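PDB 6ABW: citrate synthase from Metallosphaera sedula, which probably condenses oxaloacetate with acetyl-CoA and water to give citrate and free CoA in the tricarboxylic acid cycle. Local coordinates for residues Val23-Thr28 with Ser200-Leu205; Ser212-Cys217 with His357-Val362; Ile290-Ser295 with Lys299-Ala304. All blocks are in the same frame, centred on the assembly; numbering follows the deposited sequence.

Contact 1: residues Val23-Thr28 with Ser200-Leu205; sequences VFIKTT and STTAAL
K26 NZ is gripped by several groups while the chain behind it lies against L205. Its main partner is the carboxylate of E360 in helix 342-365, which binds it by a salt bridge through OE2, and H357 ND1 on the same helix adds a hydrogen bond. A weak third bond runs from K26 NZ to T27 O at 3.3 Å. The same E360 OE2 also bonds T28 OG1, so one carboxylate oxygen ties two residues of the strand to that helix and probably offsets the charge of the buried lysine.

The hydrocarbon part of K26 is used as well. CG sits between the backbone N and the carbonyl carbon (chi1 72°), and the chain runs straight on at chi2, which sets CD against the leucine. The bends at chi3 and chi4 then turn CE and NZ toward helix 342-365. K26 CD lies 3.7 Å from L205 CD1, and K26 CE lies 4.1 Å from L205 CD2. The two side chains cross at about a right angle.

The axes of strand 24-28 and helix segment 200-205 approach to 10.8 Å at 87°. In this largely helical fold the strand belongs to the dimer interface: F24, K26, T27 and T28 pair in parallel with a strand of the second subunit, and P371 of that subunit packs on both I25 and T202.

I25 points toward the helix with its chain fully extended. Its tip, CD1, is 4.2 Å from L205 CD1 and 4.4 Å from T202 CG2. T202 and L205 stand three residues apart on the helix, so this one methyl reaches two neighbouring positions of its surface.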
ATOM      1  N   VAL A  23      13.717  -0.962 -17.056  1.00 74.05           N
ATOM      2  CA  VAL A  23      12.679  -0.031 -17.522  1.00 69.19           C
ATOM      3  C   VAL A  23      12.672   1.262 -16.661  1.00 63.66           C
ATOM      4  O   VAL A  23      12.378   1.234 -15.463  1.00 56.94           O
ATOM      5  CB  VAL A  23      11.280  -0.713 -17.676  1.00 63.80           C
ATOM      6  CG1 VAL A  23      10.652  -1.113 -16.351  1.00 64.76           C
ATOM      7  CG2 VAL A  23      10.327   0.182 -18.463  1.00 64.24           C
ATOM      8  N   PHE A  24      13.062   2.379 -17.283  1.00 57.96           N
ATOM      9  CA  PHE A  24      13.026   3.685 -16.631  1.00 51.51           C
ATOM     10  C   PHE A  24      11.588   4.111 -16.369  1.00 46.15           C
ATOM     11  O   PHE A  24      10.849   4.393 -17.302  1.00 41.97           O
ATOM     12  CB  PHE A  24      13.741   4.752 -17.472  1.00 50.87           C
ATOM     13  CG  PHE A  24      15.226   4.596 -17.504  1.00 50.83           C
ATOM     14  CD1 PHE A  24      16.004   5.016 -16.436  1.00 48.73           C
ATOM     15  CD2 PHE A  24      15.851   4.011 -18.595  1.00 57.98           C
ATOM     16  CE1 PHE A  24      17.383   4.868 -16.438  1.00 50.59           C
ATOM     17  CE2 PHE A  24      17.235   3.855 -18.613  1.00 56.87           C
ATOM     18  CZ  PHE A  24      18.003   4.294 -17.536  1.00 55.56           C
ATOM     19  N   ILE A  25      11.202   4.129 -15.090  1.00 38.65           N
ATOM     20  CA  ILE A  25       9.848   4.519 -14.661  1.00 38.77           C
ATOM     21  C   ILE A  25       9.678   6.037 -14.488  1.00 36.27           C
ATOM     22  O   ILE A  25       8.537   6.514 -14.495  1.00 32.21           O
ATOM     23  CB  ILE A  25       9.400   3.781 -13.352  1.00 40.81           C
ATOM     24  CG1 ILE A  25       7.880   3.869 -13.139  1.00 44.97           C
ATOM     25  CG2 ILE A  25      10.126   4.303 -12.117  1.00 40.07           C
ATOM     26  CD1 ILE A  25       7.391   3.234 -11.842  1.00 49.44           C
ATOM     27  N   LYS A  26      10.787   6.783 -14.332  1.00 28.70           N
ATOM     28  CA  LYS A  26      10.692   8.210 -14.126  1.00 27.87           C
ATOM     29  C   LYS A  26      12.076   8.829 -14.322  1.00 27.03           C
ATOM     30  O   LYS A  26      13.099   8.114 -14.361  1.00 29.17           O
ATOM     31  CB  LYS A  26      10.120   8.539 -12.701  1.00 28.43           C
ATOM     32  CG  LYS A  26      11.102   8.266 -11.547  1.00 28.52           C
ATOM     33  CD  LYS A  26      10.455   8.396 -10.166  1.00 28.98           C
ATOM     34  CE  LYS A  26      10.065   9.809  -9.740  1.00 30.05           C
ATOM     35  NZ  LYS A  26      11.157  10.631  -9.220  1.00 29.46           N
ATOM     36  N   THR A  27      12.110  10.150 -14.437  1.00 26.63           N
ATOM     37  CA  THR A  27      13.341  10.894 -14.271  1.00 27.16           C
ATOM     38  C   THR A  27      13.445  11.340 -12.824  1.00 25.58           C
ATOM     39  O   THR A  27      12.439  11.426 -12.130  1.00 25.63           O
ATOM     40  CB  THR A  27      13.373  12.147 -15.159  1.00 28.98           C
ATOM     41  OG1 THR A  27      12.357  13.048 -14.725  1.00 31.04           O
ATOM     42  CG2 THR A  27      13.138  11.783 -16.596  1.00 28.78           C
ATOM     43  N   THR A  28      14.658  11.611 -12.359  1.00 22.48           N
ATOM     44  CA  THR A  28      14.837  12.173 -11.059  1.00 20.18           C
ATOM     45  C   THR A  28      15.996  13.132 -11.020  1.00 20.68           C
ATOM     46  O   THR A  28      16.932  12.967 -11.779  1.00 22.67           O
ATOM     47  CB  THR A  28      14.994  11.051  -9.943  1.00 18.93           C
ATOM     48  OG1 THR A  28      14.916  11.657  -8.675  1.00 20.29           O
ATOM     49  CG2 THR A  28      16.354  10.317 -10.018  1.00 21.57           C
ATOM     50  N   SER A 200       9.402  -0.738  -2.700  1.00  9.86           N
ATOM     51  CA  SER A 200       8.712   0.234  -1.855  1.00  9.89           C
ATOM     52  C   SER A 200       8.499   1.604  -2.525  1.00 10.01           C
ATOM     53  O   SER A 200       7.397   2.139  -2.532  1.00 10.62           O
ATOM     54  CB  SER A 200       9.425   0.391  -0.526  1.00 10.08           C
ATOM     55  OG  SER A 200      10.822   0.728  -0.689  1.00 10.27           O
ATOM     56  N   THR A 201       9.503   2.105  -3.213  1.00  9.41           N
ATOM     57  CA  THR A 201       9.376   3.362  -3.921  1.00 11.12           C
ATOM     58  C   THR A 201       8.402   3.163  -5.085  1.00 10.54           C
ATOM     59  O   THR A 201       7.535   4.015  -5.304  1.00 11.27           O
ATOM     60  CB  THR A 201      10.766   3.879  -4.394  1.00 11.09           C
ATOM     61  OG1 THR A 201      11.644   4.009  -3.271  1.00 12.32           O
ATOM     62  CG2 THR A 201      10.651   5.239  -5.035  1.00 11.74           C
ATOM     63  N   THR A 202       8.494   2.041  -5.780  1.00 10.12           N
ATOM     64  CA  THR A 202       7.579   1.736  -6.881  1.00 10.50           C
ATOM     65  C   THR A 202       6.094   1.713  -6.405  1.00 10.11           C
ATOM     66  O   THR A 202       5.254   2.316  -7.043  1.00  8.54           O
ATOM     67  CB  THR A 202       7.965   0.441  -7.578  1.00 11.47           C
ATOM     68  OG1 THR A 202       9.317   0.500  -8.032  1.00 13.04           O
ATOM     69  CG2 THR A 202       7.057   0.140  -8.738  1.00 12.26           C
ATOM     70  N   ALA A 203       5.820   1.069  -5.251  1.00  9.47           N
ATOM     71  CA  ALA A 203       4.461   1.062  -4.708  1.00  9.59           C
ATOM     72  C   ALA A 203       3.977   2.455  -4.386  1.00  9.42           C
ATOM     73  O   ALA A 203       2.812   2.778  -4.642  1.00 10.80           O
ATOM     74  CB  ALA A 203       4.366   0.178  -3.491  1.00  9.45           C
ATOM     75  N   ALA A 204       4.841   3.271  -3.812  1.00  8.76           N
ATOM     76  CA  ALA A 204       4.512   4.691  -3.538  1.00  9.46           C
ATOM     77  C   ALA A 204       4.150   5.418  -4.824  1.00 10.42           C
ATOM     78  O   ALA A 204       3.170   6.098  -4.820  1.00 10.54           O
ATOM     79  CB  ALA A 204       5.601   5.396  -2.803  1.00  8.89           C
ATOM     80  N   LEU A 205       4.921   5.223  -5.895  1.00 10.57           N
ATOM     81  CA  LEU A 205       4.690   5.860  -7.145  1.00 11.07           C
ATOM     82  C   LEU A 205       3.361   5.442  -7.782  1.00 10.28           C
ATOM     83  O   LEU A 205       2.584   6.276  -8.211  1.00  9.79           O
ATOM     84  CB  LEU A 205       5.867   5.622  -8.081  1.00 12.07           C
ATOM     85  CG  LEU A 205       7.183   6.281  -7.663  1.00 12.79           C
ATOM     86  CD1 LEU A 205       8.317   5.761  -8.578  1.00 15.33           C
ATOM     87  CD2 LEU A 205       7.130   7.806  -7.783  1.00 13.06           C
TER

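Contact 2: residues Ser212-Cys217 with His357-Val362; sequences SDIYSC and HVIEYV
I214 reaches from the first turn of helix 214-225 to V358 and I359 on helix 342-365. Its CB and CG2 do not touch residues 357-362. CG1 stands anti to the backbone N (chi1 -158°), which sends this longer branch toward the other helix. CG1 comes within 4.1 Å of V358 CG2. The tip, CD1, drops between two residues: it is 4.1 Å from V358 CG2 and 4.1 Å from both CG1 and CD1 of I359. L135 of helix 128-151 also packs on I214.

V358 uses both of its methyls. CG2 takes the isoleucine, and CG1 faces C217 CB at 4.3 Å, about one turn after I214 on helix 214-225.

This is helix-on-helix packing of the mostly helical citrate synthase fold, with the start of helix 214-225 at the subunit interface. There D213 is the N-cap: S216 N bonds D213 OD1 at 3.1 Å, coming from above the carboxylate plane, and D213 OD2 forms a salt bridge with K226 of the second subunit. Between residues 212-217 and 357-362 the touching atoms are methyls and methylenes, so the fit depends on shape and burial.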
ATOM      1  N   SER A 212      -3.791   9.528  -4.635  1.00 10.60           N
ATOM      2  CA  SER A 212      -3.917   9.180  -3.213  1.00 10.16           C
ATOM      3  C   SER A 212      -2.959  10.061  -2.389  1.00  9.94           C
ATOM      4  O   SER A 212      -1.876  10.395  -2.836  1.00 10.75           O
ATOM      5  CB  SER A 212      -3.681   7.678  -2.993  1.00 10.95           C
ATOM      6  OG  SER A 212      -4.004   7.371  -1.620  1.00 15.14           O
ATOM      7  N   ASP A 213      -3.376  10.454  -1.183  1.00  9.65           N
ATOM      8  CA  ASP A 213      -2.566  11.336  -0.340  1.00 10.29           C
ATOM      9  C   ASP A 213      -1.179  10.750   0.023  1.00  9.96           C
ATOM     10  O   ASP A 213      -0.954   9.552  -0.050  1.00  8.68           O
ATOM     11  CB  ASP A 213      -3.311  11.743   0.903  1.00 10.90           C
ATOM     12  CG  ASP A 213      -3.647  10.563   1.828  1.00 12.56           C
ATOM     13  OD1 ASP A 213      -2.767  10.173   2.617  1.00 11.54           O
ATOM     14  OD2 ASP A 213      -4.762  10.030   1.792  1.00 13.83           O
ATOM     15  N   ILE A 214      -0.268  11.654   0.297  1.00  9.82           N
ATOM     16  CA  ILE A 214       1.096  11.277   0.603  1.00 10.37           C
ATOM     17  C   ILE A 214       1.276  10.250   1.726  1.00  8.85           C
ATOM     18  O   ILE A 214       2.177   9.427   1.680  1.00  8.39           O
ATOM     19  CB  ILE A 214       1.975  12.555   0.774  1.00 11.03           C
ATOM     20  CG1 ILE A 214       3.422  12.203   0.545  1.00 13.07           C
ATOM     21  CG2 ILE A 214       1.705  13.211   2.118  1.00 12.69           C
ATOM     22  CD1 ILE A 214       4.280  13.429   0.158  1.00 15.57           C
ATOM     23  N   TYR A 215       0.432  10.285   2.755  1.00  8.50           N
ATOM     24  CA  TYR A 215       0.492   9.289   3.772  1.00  8.79           C
ATOM     25  C   TYR A 215       0.168   7.868   3.245  1.00  8.76           C
ATOM     26  O   TYR A 215       0.864   6.905   3.631  1.00  8.81           O
ATOM     27  CB  TYR A 215      -0.444   9.616   4.927  1.00  9.17           C
ATOM     28  CG  TYR A 215       0.036  10.804   5.768  1.00  9.84           C
ATOM     29  CD1 TYR A 215      -0.277  12.087   5.405  1.00 10.57           C
ATOM     30  CD2 TYR A 215       0.814  10.634   6.907  1.00  9.76           C
ATOM     31  CE1 TYR A 215       0.167  13.201   6.136  1.00 10.81           C
ATOM     32  CE2 TYR A 215       1.208  11.707   7.669  1.00 10.47           C
ATOM     33  CZ  TYR A 215       0.918  13.008   7.271  1.00 11.02           C
ATOM     34  OH  TYR A 215       1.370  14.126   8.024  1.00 11.32           O
ATOM     35  N   SER A 216      -0.823   7.764   2.341  1.00  8.64           N
ATOM     36  CA  SER A 216      -1.209   6.495   1.722  1.00  8.71           C
ATOM     37  C   SER A 216      -0.121   6.015   0.756  1.00  8.77           C
ATOM     38  O   SER A 216       0.047   4.815   0.639  1.00  7.42           O
ATOM     39  CB  SER A 216      -2.575   6.542   1.042  1.00 10.24           C
ATOM     40  OG  SER A 216      -3.544   6.291   2.063  1.00 11.28           O
ATOM     41  N   CYS A 217       0.599   6.942   0.118  1.00  8.46           N
ATOM     42  CA  CYS A 217       1.788   6.562  -0.643  1.00  9.06           C
ATOM     43  C   CYS A 217       2.814   5.857   0.251  1.00  8.52           C
ATOM     44  O   CYS A 217       3.330   4.807  -0.127  1.00  8.69           O
ATOM     45  CB  CYS A 217       2.381   7.757  -1.393  1.00 10.14           C
ATOM     46  SG  CYS A 217       1.230   8.480  -2.583  1.00 12.08           S
ATOM     47  N   HIS A 357      10.289  11.407  -4.015  1.00 10.82           N
ATOM     48  CA  HIS A 357      10.006  10.771  -5.317  1.00 12.12           C
ATOM     49  C   HIS A 357       8.561  10.941  -5.766  1.00 11.42           C
ATOM     50  O   HIS A 357       8.300  11.161  -6.939  1.00 11.94           O
ATOM     51  CB  HIS A 357      10.349   9.293  -5.339  1.00 13.65           C
ATOM     52  CG  HIS A 357      11.784   9.006  -5.604  1.00 15.10           C
ATOM     53  ND1 HIS A 357      12.290   8.966  -6.879  1.00 19.88           N
ATOM     54  CD2 HIS A 357      12.810   8.657  -4.783  1.00 17.46           C
ATOM     55  CE1 HIS A 357      13.600   8.732  -6.827  1.00 19.87           C
ATOM     56  NE2 HIS A 357      13.935   8.523  -5.566  1.00 17.61           N
ATOM     57  N   VAL A 358       7.611  10.816  -4.856  1.00 11.30           N
ATOM     58  CA  VAL A 358       6.239  10.925  -5.251  1.00 11.02           C
ATOM     59  C   VAL A 358       5.911  12.389  -5.605  1.00 11.18           C
ATOM     60  O   VAL A 358       5.184  12.595  -6.573  1.00 12.82           O
ATOM     61  CB  VAL A 358       5.192  10.328  -4.294  1.00 11.14           C
ATOM     62  CG1 VAL A 358       5.431   8.808  -4.213  1.00 11.49           C
ATOM     63  CG2 VAL A 358       5.186  10.942  -2.928  1.00 13.31           C
ATOM     64  N   ILE A 359       6.498  13.344  -4.906  1.00 10.60           N
ATOM     65  CA  ILE A 359       6.250  14.771  -5.179  1.00 11.57           C
ATOM     66  C   ILE A 359       6.787  15.077  -6.567  1.00 13.17           C
ATOM     67  O   ILE A 359       6.095  15.657  -7.372  1.00 13.95           O
ATOM     68  CB  ILE A 359       6.813  15.692  -4.134  1.00 11.33           C
ATOM     69  CG1 ILE A 359       6.066  15.541  -2.841  1.00 10.74           C
ATOM     70  CG2 ILE A 359       6.803  17.178  -4.620  1.00 12.49           C
ATOM     71  CD1 ILE A 359       6.669  16.215  -1.686  1.00 11.31           C
ATOM     72  N   GLU A 360       7.992  14.607  -6.873  1.00 13.36           N
ATOM     73  CA  GLU A 360       8.585  14.780  -8.224  1.00 16.65           C
ATOM     74  C   GLU A 360       7.723  14.186  -9.276  1.00 16.99           C
ATOM     75  O   GLU A 360       7.456  14.799 -10.345  1.00 17.56           O
ATOM     76  CB  GLU A 360       9.934  14.073  -8.331  1.00 20.12           C
ATOM     77  CG  GLU A 360      11.153  14.905  -8.369  1.00 25.78           C
ATOM     78  CD  GLU A 360      12.430  14.064  -8.720  1.00 29.98           C
ATOM     79  OE1 GLU A 360      13.428  14.738  -9.056  1.00 31.60           O
ATOM     80  OE2 GLU A 360      12.425  12.775  -8.657  1.00 24.32           O
ATOM     81  N   TYR A 361       7.244  12.969  -9.006  1.00 15.33           N
ATOM     82  CA  TYR A 361       6.414  12.272  -9.937  1.00 16.95           C
ATOM     83  C   TYR A 361       5.064  12.953 -10.208  1.00 15.55           C
ATOM     84  O   TYR A 361       4.676  13.103 -11.382  1.00 20.71           O
ATOM     85  CB  TYR A 361       6.240  10.807  -9.502  1.00 19.63           C
ATOM     86  CG  TYR A 361       5.495   9.988 -10.500  1.00 22.24           C
ATOM     87  CD1 TYR A 361       6.130   9.465 -11.619  1.00 27.52           C
ATOM     88  CD2 TYR A 361       4.149   9.755 -10.323  1.00 28.58           C
ATOM     89  CE1 TYR A 361       5.414   8.686 -12.539  1.00 33.16           C
ATOM     90  CE2 TYR A 361       3.417   9.018 -11.229  1.00 34.57           C
ATOM     91  CZ  TYR A 361       4.041   8.471 -12.341  1.00 39.68           C
ATOM     92  OH  TYR A 361       3.236   7.735 -13.228  1.00 44.07           O
ATOM     93  N   VAL A 362       4.353  13.347  -9.160  1.00 15.10           N
ATOM     94  CA  VAL A 362       3.029  13.926  -9.312  1.00 16.42           C
ATOM     95  C   VAL A 362       3.206  15.302 -10.017  1.00 18.73           C
ATOM     96  O   VAL A 362       2.398  15.646 -10.912  1.00 19.22           O
ATOM     97  CB  VAL A 362       2.304  14.092  -7.969  1.00 15.69           C
ATOM     98  CG1 VAL A 362       1.080  14.933  -8.099  1.00 18.31           C
ATOM     99  CG2 VAL A 362       1.897  12.705  -7.356  1.00 16.58           C
TER

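Contact 3: residues Ile290-Ser295 with Lys299-Ala304; sequences ISERNS and KYFEIA
F301 and E292 meet across the short connection between two consecutive helices, 278-292 and 295-315. The region probably belongs to the small domain of the citrate synthase fold. F301 holds its CG anti to the backbone N (chi1 174°), and its CB points back at the first helix. E292 bends at chi2, which swings its carboxylate round to the ring. E292 OE2 comes within 3.6 Å of F301 CD2, and the carboxylate and ring planes are 77° apart. The approach to the ring is oblique. E292 is poorly ordered, so this fit is less certain than the rest.

One residue earlier on the first helix, S291 CB packs against F301 CB at 3.8 Å. S291 OG is turned to its own helix and bonds A287 O. It also lies 3.9 Å from F301 CB.

Charges gather on the outer side. E292 OE1 lies 4.6 Å from E302 OE2, and its salt bridge with R298 NE probably eases the repulsion of the two acids.

N294 is the N-cap of the second helix, which starts at S295. In the first turn of that helix, K299 N bonds S295 O at 3.1 Å with an N-H...O angle of 151°. K299 CB is 3.3 Å from the same oxygen.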
ATOM      1  N   ILE A 290      30.616   4.719  18.770  1.00 23.33           N
ATOM      2  CA  ILE A 290      29.595   4.448  19.755  1.00 21.69           C
ATOM      3  C   ILE A 290      29.573   3.004  20.250  1.00 20.16           C
ATOM      4  O   ILE A 290      29.002   2.726  21.307  1.00 22.79           O
ATOM      5  CB  ILE A 290      28.175   4.861  19.248  1.00 20.98           C
ATOM      6  CG1 ILE A 290      27.813   4.120  17.965  1.00 20.24           C
ATOM      7  CG2 ILE A 290      28.130   6.359  18.998  1.00 21.15           C
ATOM      8  CD1 ILE A 290      26.367   4.273  17.604  1.00 22.31           C
ATOM      9  N   SER A 291      30.182   2.072  19.499  1.00 20.27           N
ATOM     10  CA  SER A 291      30.203   0.672  19.945  1.00 23.47           C
ATOM     11  C   SER A 291      31.095   0.412  21.135  1.00 27.77           C
ATOM     12  O   SER A 291      30.845  -0.541  21.894  1.00 23.44           O
ATOM     13  CB  SER A 291      30.645  -0.235  18.817  1.00 23.62           C
ATOM     14  OG  SER A 291      29.561  -0.255  17.877  1.00 29.46           O
ATOM     15  N   GLU A 292      32.130   1.229  21.259  1.00 33.71           N
ATOM     16  CA  GLU A 292      33.193   0.971  22.240  1.00 50.00           C
ATOM     17  C   GLU A 292      32.674   1.127  23.655  1.00 50.46           C
ATOM     18  O   GLU A 292      33.061   0.377  24.532  1.00 54.70           O
ATOM     19  CB  GLU A 292      34.419   1.867  21.983  1.00 54.02           C
ATOM     20  CG  GLU A 292      35.139   1.673  20.620  1.00 65.93           C
ATOM     21  CD  GLU A 292      35.131   0.239  20.010  1.00 76.41           C
ATOM     22  OE1 GLU A 292      35.938  -0.601  20.463  1.00 93.79           O
ATOM     23  OE2 GLU A 292      34.363  -0.064  19.052  1.00 64.71           O
ATOM     24  N   ARG A 293      31.736   2.047  23.838  1.00 56.65           N
ATOM     25  CA  ARG A 293      31.167   2.345  25.148  1.00 58.77           C
ATOM     26  C   ARG A 293      30.128   1.343  25.719  1.00 55.10           C
ATOM     27  O   ARG A 293      29.542   1.614  26.773  1.00 63.08           O
ATOM     28  CB  ARG A 293      30.502   3.733  25.107  1.00 68.53           C
ATOM     29  CG  ARG A 293      31.382   4.917  24.694  1.00 72.16           C
ATOM     30  CD  ARG A 293      30.999   6.161  25.502  1.00 79.37           C
ATOM     31  NE  ARG A 293      30.976   7.430  24.762  1.00 85.68           N
ATOM     32  CZ  ARG A 293      29.964   7.912  24.020  1.00 84.90           C
ATOM     33  NH1 ARG A 293      28.820   7.240  23.813  1.00 84.81           N
ATOM     34  NH2 ARG A 293      30.112   9.100  23.452  1.00 78.04           N
ATOM     35  N   ASN A 294      29.849   0.235  25.041  1.00 45.50           N
ATOM     36  CA  ASN A 294      29.136  -0.885  25.657  1.00 39.72           C
ATOM     37  C   ASN A 294      29.788  -2.196  25.178  1.00 38.50           C
ATOM     38  O   ASN A 294      29.950  -2.408  23.979  1.00 34.38           O
ATOM     39  CB  ASN A 294      27.671  -0.841  25.273  1.00 41.88           C
ATOM     40  CG  ASN A 294      26.958  -2.132  25.598  1.00 50.96           C
ATOM     41  OD1 ASN A 294      26.677  -2.963  24.724  1.00 55.96           O
ATOM     42  ND2 ASN A 294      26.695  -2.333  26.874  1.00 59.30           N
ATOM     43  N   SER A 295      30.142  -3.087  26.095  1.00 39.54           N
ATOM     44  CA  SER A 295      30.923  -4.269  25.722  1.00 37.00           C
ATOM     45  C   SER A 295      30.141  -5.268  24.837  1.00 33.18           C
ATOM     46  O   SER A 295      30.741  -5.981  24.024  1.00 29.36           O
ATOM     47  CB  SER A 295      31.493  -4.930  26.952  1.00 40.08           C
ATOM     48  OG  SER A 295      30.453  -5.597  27.607  1.00 45.08           O
ATOM     49  N   LYS A 299      31.536  -6.063  21.071  1.00 15.58           N
ATOM     50  CA  LYS A 299      31.722  -7.409  20.634  1.00 18.13           C
ATOM     51  C   LYS A 299      31.209  -7.602  19.186  1.00 15.70           C
ATOM     52  O   LYS A 299      31.906  -8.217  18.322  1.00 14.91           O
ATOM     53  CB  LYS A 299      30.976  -8.291  21.638  1.00 23.91           C
ATOM     54  CG  LYS A 299      31.141  -9.764  21.565  1.00 31.60           C
ATOM     55  CD  LYS A 299      30.208 -10.463  22.561  1.00 34.28           C
ATOM     56  CE  LYS A 299      28.731 -10.375  22.129  1.00 40.75           C
ATOM     57  NZ  LYS A 299      27.904 -11.488  22.700  1.00 43.02           N
ATOM     58  N   TYR A 300      30.010  -7.075  18.909  1.00 14.44           N
ATOM     59  CA  TYR A 300      29.421  -7.186  17.557  1.00 13.76           C
ATOM     60  C   TYR A 300      30.203  -6.412  16.522  1.00 12.01           C
ATOM     61  O   TYR A 300      30.352  -6.902  15.423  1.00 12.25           O
ATOM     62  CB  TYR A 300      27.922  -6.832  17.609  1.00 14.57           C
ATOM     63  CG  TYR A 300      27.108  -7.860  18.364  1.00 15.25           C
ATOM     64  CD1 TYR A 300      27.277  -9.248  18.164  1.00 16.99           C
ATOM     65  CD2 TYR A 300      26.213  -7.469  19.337  1.00 17.12           C
ATOM     66  CE1 TYR A 300      26.544 -10.182  18.886  1.00 18.31           C
ATOM     67  CE2 TYR A 300      25.446  -8.401  20.035  1.00 18.27           C
ATOM     68  CZ  TYR A 300      25.590  -9.753  19.771  1.00 19.49           C
ATOM     69  OH  TYR A 300      24.849 -10.709  20.426  1.00 22.04           O
ATOM     70  N   PHE A 301      30.722  -5.255  16.863  1.00 12.27           N
ATOM     71  CA  PHE A 301      31.533  -4.432  16.004  1.00 12.85           C
ATOM     72  C   PHE A 301      32.826  -5.185  15.684  1.00 12.92           C
ATOM     73  O   PHE A 301      33.210  -5.280  14.541  1.00 13.75           O
ATOM     74  CB  PHE A 301      31.875  -3.049  16.587  1.00 15.27           C
ATOM     75  CG  PHE A 301      32.826  -2.264  15.734  1.00 17.45           C
ATOM     76  CD1 PHE A 301      32.404  -1.689  14.547  1.00 18.30           C
ATOM     77  CD2 PHE A 301      34.172  -2.154  16.072  1.00 23.03           C
ATOM     78  CE1 PHE A 301      33.257  -0.953  13.718  1.00 21.08           C
ATOM     79  CE2 PHE A 301      35.071  -1.483  15.207  1.00 24.17           C
ATOM     80  CZ  PHE A 301      34.607  -0.867  14.044  1.00 23.54           C
ATOM     81  N   GLU A 302      33.393  -5.839  16.704  1.00 13.73           N
ATOM     82  CA  GLU A 302      34.636  -6.626  16.514  1.00 14.26           C
ATOM     83  C   GLU A 302      34.391  -7.827  15.661  1.00 13.38           C
ATOM     84  O   GLU A 302      35.194  -8.147  14.820  1.00 13.97           O
ATOM     85  CB  GLU A 302      35.227  -7.044  17.871  1.00 16.91           C
ATOM     86  CG  GLU A 302      35.715  -5.808  18.633  1.00 21.84           C
ATOM     87  CD  GLU A 302      36.486  -6.110  19.929  1.00 33.70           C
ATOM     88  OE1 GLU A 302      36.666  -7.327  20.247  1.00 36.98           O
ATOM     89  OE2 GLU A 302      36.897  -5.117  20.632  1.00 41.24           O
ATOM     90  N   ILE A 303      33.257  -8.499  15.842  1.00 13.16           N
ATOM     91  CA  ILE A 303      32.918  -9.629  14.966  1.00 13.07           C
ATOM     92  C   ILE A 303      32.708  -9.143  13.523  1.00 11.99           C
ATOM     93  O   ILE A 303      33.200  -9.738  12.579  1.00 11.82           O
ATOM     94  CB  ILE A 303      31.662 -10.359  15.445  1.00 12.91           C
ATOM     95  CG1 ILE A 303      31.936 -11.093  16.771  1.00 13.78           C
ATOM     96  CG2 ILE A 303      31.202 -11.317  14.363  1.00 13.40           C
ATOM     97  CD1 ILE A 303      30.668 -11.334  17.563  1.00 12.76           C
ATOM     98  N   ALA A 304      31.963  -8.039  13.360  1.00 11.44           N
ATOM     99  CA  ALA A 304      31.725  -7.503  11.994  1.00 11.11           C
ATOM    100  C   ALA A 304      33.021  -7.140  11.302  1.00 11.04           C
ATOM    101  O   ALA A 304      33.210  -7.468  10.123  1.00 10.80           O
ATOM    102  CB  ALA A 304      30.888  -6.236  12.077  1.00 11.21           C
TER

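Contacts 1 and 2 are buried neighbours, with centres 11 Å apart. Helix 342-365 joins them: its residues 357-362 form one side of contact 2, and H357, E360 and Y361 reach into contact 1. L205 CD2 packs on Y361 CB at 3.6 Å. Both contacts touch the second subunit. Packing across both is apolar; in contact 1 the lysine that packs also sends its charge to E360 of contact 2. Contact 3 lies on the opposite side of the chain's centre, about 37 and 39 Å from the others between centres. It is partly exposed and touches no other subunit. Its two helices meet through S291 and F301, with partly exposed acids at the rim.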